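Local coordinates for protein STING-associated CdnE c-di-GMP synthase (Flavobacteriaceae, PDB 6WT8) that probably makes the second messenger c-di-GMP from GTP as the CD-NTase of a bacterial CBASS anti-phage system that signals to STING, at residues Cys267-Ile276 with Lys338-Glu349; Met256-Lys264 with Ile276-Cys285. All blocks are in the same frame, centred on the assembly; numbering follows the deposited sequence.

In the fold
Both contacts belong to the mostly helical part of the chain that follows the mixed sheet, and both involve the hairpin formed by helix 253-266, the loop after it and helix 278-287. Interaction 2 is the buried one: the two helices of the hairpin pack through aliphatic side chains, with one lysine and a water at the margin. Interaction 1 lies farther out, its centre about 19 Å from the centre of the chain, and is only partly buried; there the connecting loop lies along helix 336-360 and relies on a carboxylate, several waters and an aromatic ring. Ile276 is common to both, its N-H held by Glu342 and its carbonyl by Lys264.

Interaction 1: residues Cys267-Ile276 with Lys338-Glu349; sequences CPHIENKGSI and KKLIEIEFLSQE
Glu342 sends CG away from its own carbonyl carbon (chi1 -63°) and continues extended, which carries its carboxylate from helix 338-349 to the backbone of Ser275 and Ile276. There OE2 accepts from Ser275 N at 2.9 Å and OE1 from Ile276 N, also at 2.9 Å; both N-H groups come from above the carboxylate plane, the second 51° out of it. Waters extend this grip: one accepts from Gly274 N within reach of Glu342 OE1 and Glu271 O, another links OE2 to Glu271 N. Glutamate suits the place because two oxygens on one reaching chain can serve adjacent amides of a loop with neither helix nor strand. With an alanine here, the amides of Ser275 and Ile276 would probably lose their shared acceptor, and the loop would be freer to shift. The loop joins helix 253-266 to helix 278-287 and opens with a type I turn, Cys267 to Ile270, that sets His269 CB over the Phe345 ring. This CH-pi contact puts CB 3.4 Å from the ring centroid, while the two rings, 22° from parallel, are slid apart and barely overlap. Ile270 fills the middle, its CD1 3.6 Å from Leu346 CD2. Beyond, a water donates to Phe345 O and Glu349 OE2, while Glu349 OE1 salt-bridges Lys3.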
loop_
_atom_site.group_PDB
_atom_site.type_symbol
_atom_site.label_atom_id
_atom_site.label_comp_id
_atom_site.label_asym_id
_atom_site.label_seq_id
_atom_site.Cartn_x
_atom_site.Cartn_y
_atom_site.Cartn_z
ATOM N N CYS A 267 1.343 -14.558 13.677
ATOM C CA CYS A 267 0.619 -15.832 13.688
ATOM C C CYS A 267 1.506 -16.986 13.206
ATOM O O CYS A 267 1.944 -16.984 12.045
ATOM C CB CYS A 267 -0.605 -15.720 12.790
ATOM S SG CYS A 267 -1.580 -17.254 12.768
ATOM N N PRO A 268 1.762 -18.000 14.027
ATOM C CA PRO A 268 2.701 -19.042 13.612
ATOM C C PRO A 268 2.141 -19.985 12.560
ATOM O O PRO A 268 2.917 -20.717 11.920
ATOM C CB PRO A 268 3.014 -19.763 14.925
ATOM C CG PRO A 268 1.757 -19.555 15.755
ATOM C CD PRO A 268 1.289 -18.145 15.406
ATOM N N HIS A 269 0.845 -19.947 12.324
ATOM C CA HIS A 269 0.185 -20.790 11.340
ATOM C C HIS A 269 0.184 -20.190 9.942
ATOM O O HIS A 269 -0.282 -20.862 9.012
ATOM C CB HIS A 269 -1.262 -21.033 11.801
ATOM C CG HIS A 269 -1.342 -21.594 13.184
ATOM N ND1 HIS A 269 -2.049 -20.995 14.209
ATOM C CD2 HIS A 269 -0.794 -22.720 13.702
ATOM C CE1 HIS A 269 -1.939 -21.736 15.300
ATOM N NE2 HIS A 269 -1.180 -22.785 15.016
ATOM N N ILE A 270 0.693 -18.969 9.761
ATOM C CA ILE A 270 0.665 -18.287 8.463
ATOM C C ILE A 270 2.098 -17.971 8.047
ATOM O O ILE A 270 2.821 -17.296 8.794
ATOM C CB ILE A 270 -0.201 -17.010 8.539
ATOM C CG1 ILE A 270 -1.643 -17.376 8.908
ATOM C CG2 ILE A 270 -0.195 -16.268 7.157
ATOM C CD1 ILE A 270 -2.538 -16.123 9.300
ATOM N N GLU A 271 2.471 -18.386 6.831
ATOM C CA GLU A 271 3.757 -18.020 6.251
ATOM C C GLU A 271 3.808 -16.530 5.971
ATOM O O GLU A 271 2.815 -15.949 5.539
ATOM C CB GLU A 271 3.966 -18.765 4.937
ATOM C CG GLU A 271 3.951 -20.261 5.116
ATOM C CD GLU A 271 5.234 -20.752 5.749
ATOM O OE1 GLU A 271 6.264 -20.050 5.632
ATOM O OE2 GLU A 271 5.220 -21.842 6.356
ATOM N N ASN A 272 4.975 -15.897 6.191
ATOM C CA ASN A 272 5.057 -14.458 5.949
ATOM C C ASN A 272 4.745 -14.113 4.496
ATOM O O ASN A 272 4.090 -13.102 4.219
ATOM C CB ASN A 272 6.435 -13.906 6.322
ATOM C CG ASN A 272 6.514 -12.375 6.176
ATOM O OD1 ASN A 272 5.548 -11.661 6.465
ATOM N ND2 ASN A 272 7.659 -11.873 5.698
ATOM N N LYS A 273 5.177 -14.929 3.556
ATOM C CA LYS A 273 4.936 -14.575 2.160
ATOM C C LYS A 273 3.972 -15.593 1.571
ATOM O O LYS A 273 4.278 -16.324 0.634
ATOM C CB LYS A 273 6.265 -14.477 1.380
ATOM C CG LYS A 273 7.176 -13.355 1.877
ATOM C CD LYS A 273 6.508 -11.979 1.852
ATOM C CE LYS A 273 7.474 -10.902 2.396
ATOM N NZ LYS A 273 6.994 -9.485 2.252
ATOM N N GLY A 274 2.767 -15.603 2.127
ATOM C CA GLY A 274 1.801 -16.593 1.775
ATOM C C GLY A 274 0.785 -16.068 0.787
ATOM O O GLY A 274 1.106 -15.238 -0.072
ATOM N N SER A 275 -0.429 -16.630 0.861
ATOM C CA SER A 275 -1.476 -16.305 -0.093
ATOM C C SER A 275 -2.142 -14.963 0.181
ATOM O O SER A 275 -2.701 -14.354 -0.759
ATOM C CB SER A 275 -2.551 -17.379 -0.101
ATOM O OG SER A 275 -3.213 -17.486 1.120
ATOM N N ILE A 276 -2.137 -14.495 1.436
ATOM C CA ILE A 276 -2.711 -13.203 1.794
ATOM C C ILE A 276 -1.548 -12.282 2.087
ATOM O O ILE A 276 -0.749 -12.562 2.993
ATOM C CB ILE A 276 -3.626 -13.315 3.020
ATOM C CG1 ILE A 276 -4.941 -14.037 2.643
ATOM C CG2 ILE A 276 -3.964 -11.928 3.674
ATOM C CD1 ILE A 276 -5.890 -13.279 1.719
ATOM N N LYS A 338 -6.820 -21.459 -0.687
ATOM C CA LYS A 338 -5.593 -21.205 0.078
ATOM C C LYS A 338 -5.658 -19.884 0.833
ATOM O O LYS A 338 -5.187 -19.781 1.981
ATOM C CB LYS A 338 -4.393 -21.237 -0.854
ATOM C CG LYS A 338 -4.136 -22.655 -1.409
ATOM C CD LYS A 338 -2.975 -22.571 -2.387
ATOM C CE LYS A 338 -2.780 -23.943 -2.984
ATOM N NZ LYS A 338 -1.597 -23.971 -3.926
ATOM N N LYS A 339 -6.248 -18.860 0.221
ATOM C CA LYS A 339 -6.400 -17.587 0.921
ATOM C C LYS A 339 -7.303 -17.759 2.122
ATOM O O LYS A 339 -7.030 -17.208 3.195
ATOM C CB LYS A 339 -6.982 -16.544 -0.055
ATOM C CG LYS A 339 -5.941 -16.055 -1.072
ATOM C CD LYS A 339 -6.621 -15.258 -2.213
ATOM C CE LYS A 339 -5.523 -14.725 -3.146
ATOM N NZ LYS A 339 -6.071 -14.157 -4.454
ATOM N N LEU A 340 -8.376 -18.543 1.957
ATOM C CA LEU A 340 -9.287 -18.757 3.078
ATOM C C LEU A 340 -8.634 -19.483 4.248
ATOM O O LEU A 340 -9.051 -19.252 5.393
ATOM C CB LEU A 340 -10.529 -19.508 2.606
ATOM C CG LEU A 340 -11.470 -18.632 1.775
ATOM C CD1 LEU A 340 -12.676 -19.475 1.307
ATOM C CD2 LEU A 340 -11.945 -17.382 2.587
ATOM N N ILE A 341 -7.643 -20.349 4.018
ATOM C CA ILE A 341 -6.940 -20.937 5.164
ATOM C C ILE A 341 -6.329 -19.814 5.998
ATOM O O ILE A 341 -6.419 -19.802 7.228
ATOM C CB ILE A 341 -5.868 -21.933 4.713
ATOM C CG1 ILE A 341 -6.577 -23.141 4.069
ATOM C CG2 ILE A 341 -4.969 -22.340 5.928
ATOM C CD1 ILE A 341 -7.913 -23.597 4.860
ATOM N N GLU A 342 -5.640 -18.876 5.337
ATOM C CA GLU A 342 -5.001 -17.799 6.093
ATOM C C GLU A 342 -6.057 -16.914 6.758
ATOM O O GLU A 342 -5.877 -16.480 7.898
ATOM C CB GLU A 342 -4.085 -17.009 5.150
ATOM C CG GLU A 342 -2.976 -17.946 4.639
ATOM C CD GLU A 342 -1.843 -17.242 3.921
ATOM O OE1 GLU A 342 -1.780 -15.993 3.899
ATOM O OE2 GLU A 342 -0.999 -17.978 3.335
ATOM N N ILE A 343 -7.154 -16.617 6.061
ATOM C CA ILE A 343 -8.230 -15.827 6.683
ATOM C C ILE A 343 -8.758 -16.563 7.910
ATOM O O ILE A 343 -9.038 -15.945 8.943
ATOM C CB ILE A 343 -9.365 -15.551 5.673
ATOM C CG1 ILE A 343 -8.814 -14.803 4.450
ATOM C CG2 ILE A 343 -10.550 -14.781 6.321
ATOM C CD1 ILE A 343 -8.214 -13.458 4.793
ATOM N N GLU A 344 -8.957 -17.899 7.806
ATOM C CA GLU A 344 -9.432 -18.662 8.973
ATOM C C GLU A 344 -8.446 -18.571 10.155
ATOM O O GLU A 344 -8.870 -18.403 11.308
ATOM C CB GLU A 344 -9.668 -20.132 8.606
ATOM C CG GLU A 344 -10.839 -20.323 7.672
ATOM C CD GLU A 344 -10.948 -21.729 7.071
ATOM O OE1 GLU A 344 -10.338 -22.686 7.613
ATOM O OE2 GLU A 344 -11.631 -21.861 6.035
ATOM N N PHE A 345 -7.134 -18.706 9.922
ATOM C CA PHE A 345 -6.192 -18.550 11.034
ATOM C C PHE A 345 -6.231 -17.142 11.589
ATOM O O PHE A 345 -6.134 -16.946 12.821
ATOM C CB PHE A 345 -4.771 -18.928 10.561
ATOM C CG PHE A 345 -4.538 -20.414 10.489
ATOM C CD1 PHE A 345 -4.813 -21.217 11.589
ATOM C CD2 PHE A 345 -4.035 -20.992 9.330
ATOM C CE1 PHE A 345 -4.527 -22.593 11.522
ATOM C CE2 PHE A 345 -3.756 -22.368 9.285
ATOM C CZ PHE A 345 -4.043 -23.151 10.361
ATOM N N LEU A 346 -6.369 -16.136 10.726
ATOM C CA LEU A 346 -6.475 -14.761 11.251
ATOM C C LEU A 346 -7.734 -14.598 12.088
ATOM O O LEU A 346 -7.698 -13.953 13.143
ATOM C CB LEU A 346 -6.521 -13.749 10.102
ATOM C CG LEU A 346 -5.236 -13.567 9.334
ATOM C CD1 LEU A 346 -5.516 -12.554 8.213
ATOM C CD2 LEU A 346 -4.101 -13.033 10.214
ATOM N N SER A 347 -8.861 -15.154 11.640
ATOM C CA SER A 347 -10.086 -15.010 12.413
ATOM C C SER A 347 -9.968 -15.719 13.756
ATOM O O SER A 347 -10.493 -15.210 14.765
ATOM C CB SER A 347 -11.257 -15.513 11.586
ATOM O OG SER A 347 -11.251 -16.913 11.555
ATOM N N GLN A 348 -9.250 -16.842 13.816
ATOM C CA GLN A 348 -9.031 -17.499 15.099
ATOM C C GLN A 348 -8.206 -16.635 16.052
ATOM O O GLN A 348 -8.497 -16.583 17.261
ATOM C CB GLN A 348 -8.342 -18.843 14.841
ATOM C CG GLN A 348 -9.273 -19.869 14.168
ATOM C CD GLN A 348 -8.552 -21.182 13.686
ATOM O OE1 GLN A 348 -9.127 -21.990 12.931
ATOM N NE2 GLN A 348 -7.310 -21.381 14.125
ATOM N N GLU A 349 -7.207 -15.902 15.535
ATOM C CA GLU A 349 -6.461 -15.001 16.399
ATOM C C GLU A 349 -7.365 -13.900 16.907
ATOM O O GLU A 349 -7.313 -13.561 18.094
ATOM C CB GLU A 349 -5.273 -14.343 15.663
ATOM C CG GLU A 349 -4.220 -15.346 15.148
ATOM C CD GLU A 349 -3.474 -16.034 16.272
ATOM O OE1 GLU A 349 -3.583 -15.584 17.440
ATOM O OE2 GLU A 349 -2.845 -17.083 16.012
HETATM O O HOH W 1 -4.623 -18.835 14.401
HETATM O O HOH W 2 0.770 -14.734 4.127
HETATM O O HOH W 3 0.502 -19.472 5.049
HETATM O O HOH W 4 -1.673 -19.844 1.779
#

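Interaction 2: residues Met256-Lys264 with Ile276-Cys285; sequences MIRFLKNIK and IRSFHINAIC
Helix 256-264 and helix 278-285 run roughly antiparallel, their directions 137° apart and their axes approaching to 9.4 Å, so that Ile257 comes level with Asn282 and Lys261 with Ser278. Arg277 occupies the N-cap position of the second helix, where its backbone N donates to His280 ND1 at 2.9 Å. Across the interface, Ile281 is the central knob, seated in a hole formed by Ile257, Leu260, Lys261 and Lys264. Its two branches divide the work: CG2 rests 3.9 Å from Leu260 CB, while CD1 meets the aliphatic stems of the two lysines, 3.7 Å from Lys264 CE. This knob-into-hole fit joins neighbouring helices of an alpha-helical hairpin, and helix 300-314 adds to the same core through Leu305, which touches Met256, here selenomethionine, and Leu260. A branched isoleucine fits the hole well because it fills it in two directions. Farther along, Cys285 is small enough to let Ile257 CG1 come within 3.7 Å of its CB, and its sulfur lies against Leu260 CD1. Both lysines contribute carbon to the core, but they place their charges differently. Lys264, bent at chi3 and chi4 (71° and 83°), spends its charge inside the contact, its NZ donating to Ile276 O, the last carbonyl before the N-cap, at 2.9 Å. Lys261 instead stays extended and carries its charge to the edge, where NZ reaches Thr97 O and a water that in turn donates to Asn282 OD1. OD1 also rests 3.4 Å from Ile257 CG2.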
loop_
_atom_site.group_PDB
_atom_site.type_symbol
_atom_site.label_atom_id
_atom_site.label_comp_id
_atom_site.label_asym_id
_atom_site.label_seq_id
_atom_site.Cartn_x
_atom_site.Cartn_y
_atom_site.Cartn_z
HETATM N N MSE A 256 -6.852 -0.307 11.384
HETATM C CA MSE A 256 -7.300 -1.701 11.129
HETATM C C MSE A 256 -6.301 -2.417 10.225
HETATM O O MSE A 256 -5.981 -3.612 10.454
HETATM C CB MSE A 256 -8.701 -1.778 10.497
HETATM C CG MSE A 256 -9.706 -1.345 11.526
HETATM SE SE MSE A 256 -11.590 -1.745 10.921
HETATM C CE MSE A 256 -11.473 -1.036 9.041
ATOM N N ILE A 257 -5.782 -1.719 9.208
ATOM C CA ILE A 257 -4.838 -2.377 8.295
ATOM C C ILE A 257 -3.585 -2.807 9.056
ATOM O O ILE A 257 -3.087 -3.950 8.910
ATOM C CB ILE A 257 -4.496 -1.410 7.160
ATOM C CG1 ILE A 257 -5.709 -1.346 6.217
ATOM C CG2 ILE A 257 -3.231 -1.917 6.358
ATOM C CD1 ILE A 257 -5.627 -0.245 5.153
ATOM N N ARG A 258 -3.005 -1.863 9.830
ATOM C CA ARG A 258 -1.762 -2.179 10.542
ATOM C C ARG A 258 -2.000 -3.280 11.564
ATOM O O ARG A 258 -1.133 -4.126 11.771
ATOM C CB ARG A 258 -1.209 -0.900 11.194
ATOM C CG ARG A 258 -0.724 0.089 10.112
ATOM C CD ARG A 258 0.058 1.272 10.715
ATOM N NE ARG A 258 -0.866 2.055 11.510
ATOM C CZ ARG A 258 -1.338 3.278 11.236
ATOM N NH1 ARG A 258 -0.987 4.079 10.208
ATOM N NH2 ARG A 258 -2.210 3.770 12.072
ATOM N N PHE A 259 -3.153 -3.246 12.252
ATOM C CA PHE A 259 -3.475 -4.310 13.206
ATOM C C PHE A 259 -3.491 -5.658 12.525
ATOM O O PHE A 259 -2.839 -6.589 12.990
ATOM C CB PHE A 259 -4.839 -4.009 13.835
ATOM C CG PHE A 259 -5.330 -5.044 14.799
ATOM C CD1 PHE A 259 -4.686 -5.265 15.974
ATOM C CD2 PHE A 259 -6.491 -5.688 14.562
ATOM C CE1 PHE A 259 -5.155 -6.238 16.896
ATOM C CE2 PHE A 259 -6.969 -6.640 15.465
ATOM C CZ PHE A 259 -6.312 -6.880 16.650
ATOM N N LEU A 260 -4.220 -5.789 11.404
ATOM C CA LEU A 260 -4.288 -7.125 10.779
ATOM C C LEU A 260 -2.915 -7.570 10.270
ATOM O O LEU A 260 -2.574 -8.759 10.320
ATOM C CB LEU A 260 -5.299 -7.140 9.618
ATOM C CG LEU A 260 -6.781 -7.286 9.867
ATOM C CD1 LEU A 260 -7.413 -7.688 8.483
ATOM C CD2 LEU A 260 -7.083 -8.357 10.926
ATOM N N LYS A 261 -2.108 -6.631 9.741
ATOM C CA LYS A 261 -0.753 -6.983 9.301
ATOM C C LYS A 261 0.079 -7.500 10.465
ATOM O O LYS A 261 0.805 -8.496 10.323
ATOM C CB LYS A 261 -0.076 -5.773 8.655
ATOM C CG LYS A 261 -0.578 -5.440 7.263
ATOM C CD LYS A 261 0.291 -4.298 6.731
ATOM C CE LYS A 261 -0.150 -3.812 5.421
ATOM N NZ LYS A 261 1.006 -2.934 4.927
ATOM N N ASN A 262 -0.048 -6.882 11.640
ATOM C CA ASN A 262 0.699 -7.354 12.802
ATOM C C ASN A 262 0.203 -8.724 13.232
ATOM O O ASN A 262 1.009 -9.576 13.622
ATOM C CB ASN A 262 0.552 -6.339 13.965
ATOM C CG ASN A 262 1.664 -5.260 13.922
ATOM O OD1 ASN A 262 2.843 -5.604 14.016
ATOM N ND2 ASN A 262 1.307 -3.986 13.735
ATOM N N ILE A 263 -1.121 -8.920 13.284
ATOM C CA ILE A 263 -1.646 -10.242 13.664
ATOM C C ILE A 263 -1.125 -11.300 12.701
ATOM O O ILE A 263 -0.697 -12.377 13.115
ATOM C CB ILE A 263 -3.184 -10.242 13.670
ATOM C CG1 ILE A 263 -3.740 -9.283 14.717
ATOM C CG2 ILE A 263 -3.774 -11.652 13.865
ATOM C CD1 ILE A 263 -3.134 -9.345 16.040
ATOM N N LYS A 264 -1.147 -11.003 11.393
ATOM C CA LYS A 264 -0.654 -12.008 10.446
ATOM C C LYS A 264 0.831 -12.324 10.682
ATOM O O LYS A 264 1.279 -13.501 10.623
ATOM C CB LYS A 264 -0.871 -11.513 9.003
ATOM C CG LYS A 264 -0.682 -12.681 8.014
ATOM C CD LYS A 264 -1.182 -12.280 6.594
ATOM C CE LYS A 264 -0.240 -11.268 5.934
ATOM N NZ LYS A 264 0.958 -11.944 5.266
ATOM N N ILE A 276 -2.137 -14.495 1.436
ATOM C CA ILE A 276 -2.711 -13.203 1.794
ATOM C C ILE A 276 -1.548 -12.282 2.087
ATOM O O ILE A 276 -0.749 -12.562 2.993
ATOM C CB ILE A 276 -3.626 -13.315 3.020
ATOM C CG1 ILE A 276 -4.941 -14.037 2.643
ATOM C CG2 ILE A 276 -3.964 -11.928 3.674
ATOM C CD1 ILE A 276 -5.890 -13.279 1.719
ATOM N N ARG A 277 -1.441 -11.207 1.320
ATOM C CA ARG A 277 -0.372 -10.239 1.434
ATOM C C ARG A 277 -0.947 -8.874 1.805
ATOM O O ARG A 277 -2.141 -8.704 1.995
ATOM C CB ARG A 277 0.416 -10.117 0.127
ATOM C CG ARG A 277 0.909 -11.455 -0.452
ATOM C CD ARG A 277 2.135 -11.977 0.247
ATOM N NE ARG A 277 2.642 -13.116 -0.524
ATOM C CZ ARG A 277 3.703 -13.092 -1.327
ATOM N NH1 ARG A 277 4.423 -11.976 -1.458
ATOM N NH2 ARG A 277 4.047 -14.194 -1.988
ATOM N N SER A 278 -0.056 -7.895 1.902
ATOM C CA SER A 278 -0.488 -6.536 2.223
ATOM C C SER A 278 -1.618 -6.058 1.310
ATOM O O SER A 278 -2.621 -5.504 1.801
ATOM C CB SER A 278 0.729 -5.621 2.137
ATOM O OG SER A 278 0.364 -4.294 2.414
ATOM N N PHE A 279 -1.494 -6.315 0.002
ATOM C CA PHE A 279 -2.502 -5.937 -0.993
ATOM C C PHE A 279 -3.884 -6.451 -0.586
ATOM O O PHE A 279 -4.891 -5.723 -0.700
ATOM C CB PHE A 279 -1.966 -6.538 -2.330
ATOM C CG PHE A 279 -2.896 -6.531 -3.501
ATOM C CD1 PHE A 279 -2.752 -5.505 -4.469
ATOM C CD2 PHE A 279 -3.838 -7.507 -3.689
ATOM C CE1 PHE A 279 -3.573 -5.456 -5.595
ATOM C CE2 PHE A 279 -4.637 -7.509 -4.828
ATOM C CZ PHE A 279 -4.521 -6.470 -5.771
ATOM N N HIS A 280 -3.946 -7.708 -0.129
ATOM C CA HIS A 280 -5.236 -8.299 0.213
ATOM C C HIS A 280 -5.751 -7.745 1.509
ATOM O O HIS A 280 -6.971 -7.545 1.647
ATOM C CB HIS A 280 -5.128 -9.825 0.321
ATOM C CG HIS A 280 -4.525 -10.437 -0.883
ATOM N ND1 HIS A 280 -3.164 -10.647 -0.988
ATOM C CD2 HIS A 280 -5.070 -10.850 -2.068
ATOM C CE1 HIS A 280 -2.907 -11.191 -2.173
ATOM N NE2 HIS A 280 -4.048 -11.359 -2.827
ATOM N N ILE A 281 -4.871 -7.524 2.499
ATOM C CA ILE A 281 -5.315 -6.931 3.765
ATOM C C ILE A 281 -5.857 -5.533 3.524
ATOM O O ILE A 281 -6.923 -5.161 4.055
ATOM C CB ILE A 281 -4.146 -6.909 4.778
ATOM C CG1 ILE A 281 -3.941 -8.333 5.255
ATOM C CG2 ILE A 281 -4.521 -6.030 5.992
ATOM C CD1 ILE A 281 -2.701 -8.522 6.136
ATOM N N ASN A 282 -5.165 -4.761 2.681
ATOM C CA ASN A 282 -5.654 -3.417 2.354
ATOM C C ASN A 282 -7.061 -3.511 1.792
ATOM O O ASN A 282 -7.945 -2.741 2.168
ATOM C CB ASN A 282 -4.771 -2.747 1.303
ATOM C CG ASN A 282 -3.388 -2.363 1.796
ATOM O OD1 ASN A 282 -3.135 -2.281 2.989
ATOM N ND2 ASN A 282 -2.463 -2.134 0.832
ATOM N N ALA A 283 -7.254 -4.412 0.815
ATOM C CA ALA A 283 -8.551 -4.536 0.136
ATOM C C ALA A 283 -9.659 -4.999 1.084
ATOM O O ALA A 283 -10.787 -4.495 1.023
ATOM C CB ALA A 283 -8.420 -5.521 -1.048
ATOM N N ILE A 284 -9.354 -5.944 1.978
ATOM C CA ILE A 284 -10.385 -6.432 2.905
ATOM C C ILE A 284 -10.822 -5.276 3.802
ATOM O O ILE A 284 -12.027 -5.071 4.078
ATOM C CB ILE A 284 -9.837 -7.611 3.724
ATOM C CG1 ILE A 284 -9.681 -8.819 2.785
ATOM C CG2 ILE A 284 -10.736 -7.879 4.971
ATOM C CD1 ILE A 284 -8.815 -9.988 3.416
ATOM N N CYS A 285 -9.844 -4.524 4.331
ATOM C CA CYS A 285 -10.220 -3.427 5.245
ATOM C C CYS A 285 -10.926 -2.302 4.514
ATOM O O CYS A 285 -11.893 -1.728 5.036
ATOM C CB CYS A 285 -8.999 -2.913 5.988
ATOM S SG CYS A 285 -8.291 -4.129 7.135
HETATM O O HOH W 5 -0.530 -1.446 3.228
#